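PDB 3H5T: transcriptional regulator, LacI family from Corynebacterium glutamicum, which activates transcription of the inositol phosphate synthase gene in an inositol-dependent manner and regulates cell wall biogenesis by binding a palindromic promoter motif. Local coordinates for residues A[105-110]-A[121-126]; A[135-138]-A[143-146]. One frame throughout, in Å; residues are numbered along the deposited sequence.

Contact 1. Residues A[105-110]-A[121-126]; sequences TLIPAS and QQLVNN
Leu-123, on the helix 117-125, reaches across to the edge strand 103-108 and divides its two methyls between Ile-107 on the strand and the Pro-108 to Ala-109 step where the strand ends, an arrangement that illustrates how one branched side chain can seat a helix on a sheet. Its CG stands anti to the backbone N (chi1 175°), which carries the fork away from the helix and presents both branches to the residues from Ile-107 to Ala-109. One branch, CD1, meets CG2 of Ile-107 at 3.9 Å; the same CG2 lies 4.0 Å from CG of Leu-123, so the isoleucine methyl bears on the base of the fork as well as on one prong. Both side chains leave their backbones toward the opposing segment and meet at a slant. In Ile-107 it is CG2, not the longer CG1 arm, that makes this contact.

The other branch, CD2, settles over the end of the strand. It is 3.8 Å from CA of Ala-109 and 3.9 Å from its CB, and it also packs beside the backbone of Pro-108, whose carbonyl O is 3.5 Å from that methyl. Ile-107 continues onto Ala-127, while Ala-109 also meets His-143 of the neighbouring helix 142-150. Backbone bonds from Ile-107 and Ala-109 join this edge in parallel to strand 70-75.

No hydrogen bond joins the two segments. The chemistry is therefore that of apolar burial and shape: Ile-107 and Ala-109 are buried, Leu-123 keeps part of its surface exposed, and helix and edge strand are matched by methyl packing.

Contact 2. Residues A[135-138]-A[143-146]; sequences YSVA and HIDA
Val-137 and Ile-144 meet between segments that each carry a flat ring, and neither ring supplies the contact itself. The phenol of Tyr-135 is turned back over its own chain: CB of Ser-136 lies over the ring centre, 4.0 Å above the plane. The ring also stacks with Phe-91, and its hydroxyl is hydrogen-bonded to Ser-88. On the helix, the side chain of His-143 packs against Leu-74 and Ala-120, and its ring, through NE2, against Ala-109.

The touching is left to two aliphatic branches. Val-137 sends CG1 forward, anti to its backbone N (chi1 169°), and this methyl reaches CG1 of Ile-144 at 4.1 Å and CD1 at 4.2 Å. The side chains run antiparallel past one another, and the near-equal distances put the valine methyl broadside to the CG1-CD1 bond. Ala-138 adds little more than its carbonyl O, 4.5 Å from CG1 of Ile-144.

Val-137 is further held by backbone bonding to Gln-159, and the carboxylate OD2 of Asp-141 accepts a bond from the backbone N of His-143 near the start of the helix. With no polar link between the two segments, this buried join rests on dispersion and the exclusion of water.

In the fold
Both contacts lie in the same lobe of the periplasmic-binding-protein-like region, their centres about 10 Å apart, and contact 1 comes wholly before contact 2 along the chain. Contact 1 seats helix 117-125 on the edge strand 103-108; the chain then crosses past strand 70-75 to strand 132-135, a beta-alpha-beta crossover. Contact 2 follows, folding the loop after strand 132-135 against helix 142-150. The two helices pack side by side, with Ala-146 of contact 2 against Gln-121 and Val-124 of contact 1. They thus lie together beside the parallel strands of the mixed sheet, as expected of the periplasmic-binding-protein fold of LacI-family regulators, well away in sequence from the DNA-binding helices.

Contact 1. Residues A[105-110]-A[121-126]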
loop_
_atom_site.group_PDB
_atom_site.type_symbol
_atom_site.label_atom_id
_atom_site.label_comp_id
_atom_site.label_asym_id
_atom_site.label_seq_id
_atom_site.Cartn_x
_atom_site.Cartn_y
_atom_site.Cartn_z
ATOM N N THR A 105 -15.830 -2.801 5.387
ATOM C CA THR A 105 -16.163 -1.454 5.813
ATOM C C THR A 105 -14.952 -0.556 5.995
ATOM O O THR A 105 -14.134 -0.775 6.894
ATOM C CB THR A 105 -16.951 -1.515 7.125
ATOM O OG1 THR A 105 -18.219 -2.124 6.871
ATOM C CG2 THR A 105 -17.154 -0.135 7.716
ATOM N N LEU A 106 -14.843 0.456 5.139
ATOM C CA LEU A 106 -13.741 1.405 5.213
ATOM C C LEU A 106 -14.085 2.435 6.279
ATOM O O LEU A 106 -15.170 3.024 6.252
ATOM C CB LEU A 106 -13.548 2.082 3.858
ATOM C CG LEU A 106 -13.272 1.133 2.691
ATOM C CD1 LEU A 106 -13.246 1.914 1.394
ATOM C CD2 LEU A 106 -11.948 0.423 2.914
ATOM N N ILE A 107 -13.163 2.630 7.222
ATOM C CA ILE A 107 -13.349 3.561 8.338
ATOM C C ILE A 107 -12.385 4.740 8.195
ATOM O O ILE A 107 -11.176 4.582 8.383
ATOM C CB ILE A 107 -13.051 2.865 9.710
ATOM C CG1 ILE A 107 -13.706 1.482 9.773
ATOM C CG2 ILE A 107 -13.589 3.690 10.857
ATOM C CD1 ILE A 107 -13.231 0.648 10.968
ATOM N N PRO A 108 -12.903 5.933 7.865
ATOM C CA PRO A 108 -12.105 7.150 7.695
ATOM C C PRO A 108 -11.719 7.768 9.037
ATOM O O PRO A 108 -12.567 8.330 9.725
ATOM C CB PRO A 108 -13.039 8.082 6.918
ATOM C CG PRO A 108 -14.067 7.176 6.317
ATOM C CD PRO A 108 -14.280 6.160 7.404
ATOM N N ALA A 109 -10.446 7.689 9.404
ATOM C CA ALA A 109 -10.005 8.254 10.670
ATOM C C ALA A 109 -9.158 9.490 10.433
ATOM O O ALA A 109 -8.220 9.464 9.638
ATOM C CB ALA A 109 -9.213 7.225 11.445
ATOM N N SER A 110 -9.479 10.576 11.123
ATOM C CA SER A 110 -8.715 11.804 10.951
ATOM C C SER A 110 -7.307 11.703 11.526
ATOM O O SER A 110 -7.110 11.196 12.632
ATOM C CB SER A 110 -9.424 12.982 11.614
ATOM O OG SER A 110 -8.589 14.131 11.571
ATOM N N GLN A 121 -12.429 6.897 20.079
ATOM C CA GLN A 121 -13.210 5.810 20.652
ATOM C C GLN A 121 -14.661 5.777 20.182
ATOM O O GLN A 121 -15.269 4.712 20.125
ATOM C CB GLN A 121 -13.105 5.864 22.182
ATOM C CG GLN A 121 -11.644 5.734 22.640
ATOM C CD GLN A 121 -11.427 5.964 24.131
ATOM O OE1 GLN A 121 -12.068 6.829 24.746
ATOM N NE2 GLN A 121 -10.498 5.201 24.716
ATOM N N GLN A 122 -15.217 6.931 19.831
ATOM C CA GLN A 122 -16.589 6.969 19.329
ATOM C C GLN A 122 -16.600 6.479 17.884
ATOM O O GLN A 122 -17.537 5.818 17.443
ATOM C CB GLN A 122 -17.156 8.380 19.382
ATOM C CG GLN A 122 -17.516 8.832 20.768
ATOM C CD GLN A 122 -18.313 10.115 20.766
ATOM O OE1 GLN A 122 -18.754 10.582 21.818
ATOM N NE2 GLN A 122 -18.506 10.695 19.581
ATOM N N LEU A 123 -15.557 6.817 17.142
ATOM C CA LEU A 123 -15.466 6.372 15.767
ATOM C C LEU A 123 -15.371 4.847 15.784
ATOM O O LEU A 123 -16.172 4.157 15.149
ATOM C CB LEU A 123 -14.221 6.966 15.087
ATOM C CG LEU A 123 -13.976 6.445 13.664
ATOM C CD1 LEU A 123 -15.224 6.698 12.823
ATOM C CD2 LEU A 123 -12.759 7.128 13.038
ATOM N N VAL A 124 -14.399 4.336 16.542
ATOM C CA VAL A 124 -14.151 2.904 16.643
ATOM C C VAL A 124 -15.281 2.076 17.231
ATOM O O VAL A 124 -15.565 0.995 16.719
ATOM C CB VAL A 124 -12.876 2.612 17.445
ATOM C CG1 VAL A 124 -12.704 1.101 17.615
ATOM C CG2 VAL A 124 -11.671 3.198 16.720
ATOM N N ASN A 125 -15.926 2.561 18.294
ATOM C CA ASN A 125 -17.022 1.798 18.897
ATOM C C ASN A 125 -18.276 1.816 18.030
ATOM O O ASN A 125 -19.227 1.082 18.294
ATOM C CB ASN A 125 -17.361 2.317 20.299
ATOM C CG ASN A 125 -16.170 2.281 21.244
ATOM O OD1 ASN A 125 -15.292 1.430 21.128
ATOM N ND2 ASN A 125 -16.149 3.200 22.195
ATOM N N ASN A 126 -18.290 2.650 16.996
ATOM C CA ASN A 126 -19.452 2.697 16.114
ATOM C C ASN A 126 -19.166 2.039 14.763
ATOM O O ASN A 126 -19.893 2.236 13.793
ATOM C CB ASN A 126 -19.935 4.139 15.925
ATOM C CG ASN A 126 -20.543 4.721 17.200
ATOM O OD1 ASN A 126 -21.463 4.142 17.790
ATOM N ND2 ASN A 126 -20.025 5.867 17.632
#

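Contact 2. Residues A[135-138]-A[143-146]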
loop_
_atom_site.group_PDB
_atom_site.type_symbol
_atom_site.label_atom_id
_atom_site.label_comp_id
_atom_site.label_asym_id
_atom_site.label_seq_id
_atom_site.Cartn_x
_atom_site.Cartn_y
_atom_site.Cartn_z
ATOM N N TYR A 135 -4.554 -0.050 8.638
ATOM C CA TYR A 135 -3.699 0.268 7.512
ATOM C C TYR A 135 -2.868 1.532 7.600
ATOM O O TYR A 135 -3.393 2.639 7.547
ATOM C CB TYR A 135 -4.535 0.317 6.232
ATOM C CG TYR A 135 -3.738 0.661 5.005
ATOM C CD1 TYR A 135 -2.608 -0.080 4.650
ATOM C CD2 TYR A 135 -4.112 1.724 4.186
ATOM C CE1 TYR A 135 -1.865 0.232 3.496
ATOM C CE2 TYR A 135 -3.380 2.049 3.033
ATOM C CZ TYR A 135 -2.263 1.299 2.696
ATOM O OH TYR A 135 -1.555 1.614 1.563
ATOM N N SER A 136 -1.561 1.345 7.727
ATOM C CA SER A 136 -0.617 2.452 7.751
ATOM C C SER A 136 -0.998 3.587 8.689
ATOM O O SER A 136 -1.227 4.714 8.265
ATOM C CB SER A 136 -0.461 2.985 6.329
ATOM O OG SER A 136 0.525 3.992 6.270
ATOM N N VAL A 137 -1.042 3.292 9.977
ATOM C CA VAL A 137 -1.398 4.296 10.960
ATOM C C VAL A 137 -0.169 4.658 11.789
ATOM O O VAL A 137 0.709 3.821 12.035
ATOM C CB VAL A 137 -2.539 3.767 11.843
ATOM C CG1 VAL A 137 -2.760 4.670 13.034
ATOM C CG2 VAL A 137 -3.809 3.673 11.003
ATOM N N ALA A 138 -0.094 5.912 12.206
ATOM C CA ALA A 138 1.047 6.370 12.987
ATOM C C ALA A 138 1.157 5.640 14.316
ATOM O O ALA A 138 0.165 5.183 14.879
ATOM C CB ALA A 138 0.941 7.877 13.238
ATOM N N HIS A 143 -6.472 5.979 17.678
ATOM C CA HIS A 143 -7.415 4.995 17.143
ATOM C C HIS A 143 -6.938 3.585 17.483
ATOM O O HIS A 143 -7.748 2.684 17.713
ATOM C CB HIS A 143 -7.573 5.187 15.630
ATOM C CG HIS A 143 -8.166 6.511 15.267
ATOM N ND1 HIS A 143 -9.510 6.790 15.420
ATOM C CD2 HIS A 143 -7.586 7.669 14.878
ATOM C CE1 HIS A 143 -9.727 8.062 15.146
ATOM N NE2 HIS A 143 -8.577 8.619 14.815
ATOM N N ILE A 144 -5.620 3.404 17.524
ATOM C CA ILE A 144 -5.035 2.118 17.881
ATOM C C ILE A 144 -5.490 1.770 19.299
ATOM O O ILE A 144 -5.958 0.656 19.552
ATOM C CB ILE A 144 -3.490 2.173 17.864
ATOM C CG1 ILE A 144 -2.988 2.420 16.440
ATOM C CG2 ILE A 144 -2.915 0.884 18.442
ATOM C CD1 ILE A 144 -3.323 1.322 15.461
ATOM N N ASP A 145 -5.355 2.730 20.219
ATOM C CA ASP A 145 -5.756 2.529 21.616
ATOM C C ASP A 145 -7.264 2.290 21.717
ATOM O O ASP A 145 -7.720 1.485 22.530
ATOM C CB ASP A 145 -5.379 3.739 22.481
ATOM C CG ASP A 145 -3.890 4.075 22.420
ATOM O OD1 ASP A 145 -3.050 3.167 22.603
ATOM O OD2 ASP A 145 -3.557 5.256 22.190
ATOM N N ALA A 146 -8.035 2.995 20.893
ATOM C CA ALA A 146 -9.477 2.830 20.899
ATOM C C ALA A 146 -9.847 1.406 20.488
ATOM O O ALA A 146 -10.746 0.805 21.059
ATOM C CB ALA A 146 -10.127 3.841 19.966
#